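Local coordinates for protein transcriptional regulator, TetR family (Agrobacterium tumefaciens, PDB 2G7S) that probably binds operator DNA through an N-terminal helix-turn-helix domain and regulates transcription, as in other TetR-family regulators, at residues A[6-16]-A[38-49]. Sequence-based numbering, arbitrary orientation.
Sequences PQSKADDILQC and VGIRNASIHHHF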
loop_
_atom_site.group_PDB
_atom_site.type_symbol
_atom_site.label_atom_id
_atom_site.label_comp_id
_atom_site.label_asym_id
_atom_site.label_seq_id
_atom_site.Cartn_x
_atom_site.Cartn_y
_atom_site.Cartn_z
ATOM N N PRO A 6 32.440 12.623 -11.024
ATOM C CA PRO A 6 31.679 11.412 -11.183
ATOM C C PRO A 6 30.796 11.095 -9.981
ATOM O O PRO A 6 29.596 10.875 -10.141
ATOM C CB PRO A 6 32.753 10.325 -11.385
ATOM C CG PRO A 6 33.904 11.062 -11.988
ATOM C CD PRO A 6 33.844 12.465 -11.487
ATOM N N GLN A 7 31.345 11.032 -8.789
ATOM C CA GLN A 7 30.540 10.696 -7.604
ATOM C C GLN A 7 29.329 11.599 -7.414
ATOM O O GLN A 7 28.251 11.146 -7.022
ATOM C CB GLN A 7 31.418 10.842 -6.338
ATOM C CG GLN A 7 30.629 10.671 -5.058
ATOM C CD GLN A 7 30.099 9.284 -4.959
ATOM O OE1 GLN A 7 30.894 8.324 -4.739
ATOM N NE2 GLN A 7 28.756 9.118 -5.155
ATOM N N SER A 8 29.507 12.883 -7.650
ATOM C CA SER A 8 28.443 13.845 -7.458
ATOM C C SER A 8 27.345 13.616 -8.464
ATOM O O SER A 8 26.180 13.796 -8.142
ATOM C CB SER A 8 28.955 15.300 -7.507
ATOM O OG SER A 8 29.214 15.708 -8.854
ATOM N N LYS A 9 27.690 13.189 -9.665
ATOM C CA LYS A 9 26.689 12.950 -10.712
ATOM C C LYS A 9 25.920 11.689 -10.311
ATOM O O LYS A 9 24.691 11.652 -10.430
ATOM C CB LYS A 9 27.388 12.811 -12.057
ATOM C CG LYS A 9 27.818 14.189 -12.626
ATOM C CD LYS A 9 26.682 15.295 -12.578
ATOM C CE LYS A 9 27.133 16.678 -13.136
ATOM N NZ LYS A 9 26.130 17.802 -13.041
ATOM N N ALA A 10 26.628 10.666 -9.805
ATOM C CA ALA A 10 25.943 9.434 -9.354
ATOM C C ALA A 10 24.962 9.785 -8.215
ATOM O O ALA A 10 23.783 9.317 -8.186
ATOM C CB ALA A 10 26.953 8.363 -8.918
ATOM N N ASP A 11 25.410 10.593 -7.266
ATOM C CA ASP A 11 24.512 11.026 -6.158
ATOM C C ASP A 11 23.324 11.806 -6.709
ATOM O O ASP A 11 22.182 11.583 -6.226
ATOM C CB ASP A 11 25.228 11.934 -5.171
ATOM C CG ASP A 11 26.304 11.204 -4.349
ATOM O OD1 ASP A 11 26.248 9.960 -4.250
ATOM O OD2 ASP A 11 27.185 11.935 -3.787
ATOM N N ASP A 12 23.542 12.685 -7.688
ATOM C CA ASP A 12 22.427 13.426 -8.215
ATOM C C ASP A 12 21.395 12.506 -8.873
ATOM O O ASP A 12 20.188 12.741 -8.767
ATOM C CB ASP A 12 22.889 14.445 -9.253
ATOM C CG ASP A 12 23.620 15.596 -8.674
ATOM O OD1 ASP A 12 23.660 15.753 -7.435
ATOM O OD2 ASP A 12 24.193 16.314 -9.535
ATOM N N ILE A 13 21.881 11.513 -9.613
ATOM C CA ILE A 13 20.975 10.547 -10.276
ATOM C C ILE A 13 20.198 9.798 -9.225
ATOM O O ILE A 13 18.957 9.662 -9.357
ATOM C CB ILE A 13 21.740 9.565 -11.158
ATOM C CG1 ILE A 13 22.357 10.326 -12.353
ATOM C CG2 ILE A 13 20.867 8.395 -11.589
ATOM C CD1 ILE A 13 23.580 9.556 -13.001
ATOM N N LEU A 14 20.879 9.331 -8.156
ATOM C CA LEU A 14 20.108 8.580 -7.136
ATOM C C LEU A 14 19.091 9.454 -6.405
ATOM O O LEU A 14 17.981 8.964 -6.132
ATOM C CB LEU A 14 21.086 7.999 -6.081
ATOM C CG LEU A 14 21.881 6.792 -6.620
ATOM C CD1 LEU A 14 22.987 6.424 -5.623
ATOM C CD2 LEU A 14 21.010 5.554 -6.924
ATOM N N GLN A 15 19.479 10.702 -6.054
ATOM C CA GLN A 15 18.551 11.660 -5.403
ATOM C C GLN A 15 17.287 11.763 -6.289
ATOM O O GLN A 15 16.132 11.503 -5.876
ATOM C CB GLN A 15 19.252 13.026 -5.247
ATOM C CG GLN A 15 18.375 14.086 -4.582
ATOM C CD GLN A 15 19.091 15.353 -4.165
ATOM O OE1 GLN A 15 20.237 15.333 -3.730
ATOM N NE2 GLN A 15 18.391 16.472 -4.267
ATOM N N CYS A 16 17.503 12.127 -7.534
ATOM C CA CYS A 16 16.404 12.354 -8.491
ATOM C C CYS A 16 15.521 11.115 -8.617
ATOM O O CYS A 16 14.296 11.185 -8.496
ATOM C CB CYS A 16 16.996 12.749 -9.874
ATOM S SG CYS A 16 15.746 12.814 -11.142
ATOM N N VAL A 38 18.329 16.276 -13.916
ATOM C CA VAL A 38 19.710 16.353 -13.493
ATOM C C VAL A 38 20.612 16.959 -14.547
ATOM O O VAL A 38 21.715 17.387 -14.188
ATOM C CB VAL A 38 20.278 14.927 -13.159
ATOM C CG1 VAL A 38 21.730 14.935 -12.837
ATOM C CG2 VAL A 38 19.445 14.303 -11.963
ATOM N N GLY A 39 20.229 16.907 -15.818
ATOM C CA GLY A 39 21.001 17.621 -16.857
ATOM C C GLY A 39 22.057 16.780 -17.530
ATOM O O GLY A 39 22.770 17.293 -18.379
ATOM N N ILE A 40 22.203 15.513 -17.137
ATOM C CA ILE A 40 23.147 14.661 -17.866
ATOM C C ILE A 40 22.403 14.007 -18.994
ATOM O O ILE A 40 21.186 13.894 -18.956
ATOM C CB ILE A 40 23.942 13.668 -16.982
ATOM C CG1 ILE A 40 23.085 12.478 -16.513
ATOM C CG2 ILE A 40 24.715 14.433 -15.915
ATOM C CD1 ILE A 40 21.855 12.759 -15.877
ATOM N N ARG A 41 23.142 13.558 -19.999
ATOM C CA ARG A 41 22.543 12.839 -21.096
ATOM C C ARG A 41 22.321 11.379 -20.752
ATOM O O ARG A 41 22.912 10.791 -19.828
ATOM C CB ARG A 41 23.377 12.959 -22.363
ATOM C CG ARG A 41 24.816 12.684 -22.291
ATOM C CD ARG A 41 25.504 13.326 -23.632
ATOM N NE ARG A 41 26.864 12.836 -23.706
ATOM C CZ ARG A 41 27.960 13.554 -23.479
ATOM N NH1 ARG A 41 27.909 14.864 -23.272
ATOM N NH2 ARG A 41 29.143 12.954 -23.525
ATOM N N ASN A 42 21.486 10.755 -21.563
ATOM C CA ASN A 42 21.166 9.357 -21.355
ATOM C C ASN A 42 22.394 8.440 -21.214
ATOM O O ASN A 42 22.493 7.642 -20.264
ATOM C CB ASN A 42 20.386 8.863 -22.558
ATOM C CG ASN A 42 19.940 7.473 -22.367
ATOM O OD1 ASN A 42 20.638 6.489 -22.753
ATOM N ND2 ASN A 42 18.822 7.343 -21.699
ATOM N N ALA A 43 23.362 8.536 -22.120
ATOM C CA ALA A 43 24.540 7.667 -22.063
ATOM C C ALA A 43 25.305 7.817 -20.761
ATOM O O ALA A 43 25.874 6.869 -20.260
ATOM C CB ALA A 43 25.484 7.952 -23.245
ATOM N N SER A 44 25.307 9.033 -20.212
ATOM C CA SER A 44 26.009 9.271 -18.982
ATOM C C SER A 44 25.350 8.527 -17.812
ATOM O O SER A 44 26.052 8.060 -16.912
ATOM C CB SER A 44 26.048 10.784 -18.688
ATOM O OG SER A 44 26.809 11.415 -19.688
ATOM N N ILE A 45 24.025 8.438 -17.809
ATOM C CA ILE A 45 23.343 7.670 -16.763
ATOM C C ILE A 45 23.834 6.219 -16.774
ATOM O O ILE A 45 24.181 5.643 -15.755
ATOM C CB ILE A 45 21.837 7.723 -16.837
ATOM C CG1 ILE A 45 21.380 9.193 -16.828
ATOM C CG2 ILE A 45 21.244 6.966 -15.653
ATOM C CD1 ILE A 45 19.861 9.369 -17.144
ATOM N N HIS A 46 23.926 5.657 -17.969
ATOM C CA HIS A 46 24.425 4.290 -18.086
ATOM C C HIS A 46 25.850 4.094 -17.642
ATOM O O HIS A 46 26.221 2.967 -17.234
ATOM C CB HIS A 46 24.292 3.816 -19.549
ATOM C CG HIS A 46 22.883 3.617 -19.978
ATOM N ND1 HIS A 46 22.211 2.439 -19.750
ATOM C CD2 HIS A 46 22.009 4.434 -20.628
ATOM C CE1 HIS A 46 20.986 2.530 -20.252
ATOM N NE2 HIS A 46 20.837 3.727 -20.789
ATOM N N HIS A 47 26.714 5.107 -17.757
ATOM C CA HIS A 47 28.085 4.929 -17.232
ATOM C C HIS A 47 28.016 4.681 -15.713
ATOM O O HIS A 47 28.740 3.837 -15.136
ATOM C CB HIS A 47 28.954 6.169 -17.536
ATOM C CG HIS A 47 29.182 6.432 -19.003
ATOM N ND1 HIS A 47 29.168 7.703 -19.542
ATOM C CD2 HIS A 47 29.479 5.599 -20.033
ATOM C CE1 HIS A 47 29.401 7.644 -20.841
ATOM N NE2 HIS A 47 29.613 6.378 -21.165
ATOM N N HIS A 48 27.110 5.406 -15.049
ATOM C CA HIS A 48 26.995 5.307 -13.593
ATOM C C HIS A 48 26.264 4.043 -13.091
ATOM O O HIS A 48 26.580 3.534 -12.024
ATOM C CB HIS A 48 26.272 6.558 -13.064
ATOM C CG HIS A 48 27.115 7.782 -13.097
ATOM N ND1 HIS A 48 28.156 7.987 -12.218
ATOM C CD2 HIS A 48 27.099 8.848 -13.929
ATOM C CE1 HIS A 48 28.741 9.142 -12.504
ATOM N NE2 HIS A 48 28.121 9.679 -13.543
ATOM N N PHE A 49 25.256 3.614 -13.861
ATOM C CA PHE A 49 24.407 2.481 -13.496
ATOM C C PHE A 49 24.177 1.651 -14.745
ATOM O O PHE A 49 23.514 2.170 -15.655
ATOM C CB PHE A 49 23.066 2.992 -12.947
ATOM C CG PHE A 49 23.272 3.829 -11.724
ATOM C CD1 PHE A 49 23.478 3.241 -10.483
ATOM C CD2 PHE A 49 23.302 5.229 -11.820
ATOM C CE1 PHE A 49 23.769 4.030 -9.365
ATOM C CE2 PHE A 49 23.591 6.017 -10.685
ATOM C CZ PHE A 49 23.791 5.418 -9.501
HETATM O O HOH W 1 24.154 18.412 -14.944
#
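Ile13 of helix 6-24 is buried against His48, the last residue of helix 42-48, and Phe49 just after it, and its two branches divide the work. CG2, set anti to the backbone N, lies 3.7 Å from Phe49 CE2, while the CG1 arm (chi1 -67°) carries CD1 to within 3.7 Å of His48 CD2. Leu14 closes on the far end of the phenyl ring, its CG 3.7 Å from Phe49 CZ, and Ala10 O lies near the ring plane at the edge. Beyond this pair of segments, Leu55 of helix 52-77 touches both Ile13 and Phe49, so helix 52-77 covers the same apolar patch. The axes of 6-16 and 42-48 pass 10.1 Å apart at 101°, nearly perpendicular. Helix order and the TetR family suggest that helix 42-48, following helix 31-38 and a turn through Gly39, is the recognition helix of the helix-turn-helix. In the conformers described here for His48 and Ile40, His48 enters as a knob among Pro6, Lys9, Ala10 and Ile13; one face of its imidazole lies over the backbone N of Ala10, and ND1 comes 3.5 Å from Ala10 CB. A second patch forms at Val38: its CG2 meets Cys16 CB at 3.6 Å, and CG1 rests against Asp12 CB. Toward the partly exposed margin, contact thins to the aliphatic chain of Lys9, bent at chi2 (-48°), whose CD passes Ile40 CG2 at 4.0 Å. There a water bridges Lys9 NZ, from which it accepts at 2.8 Å, and Val38 O, to which it donates.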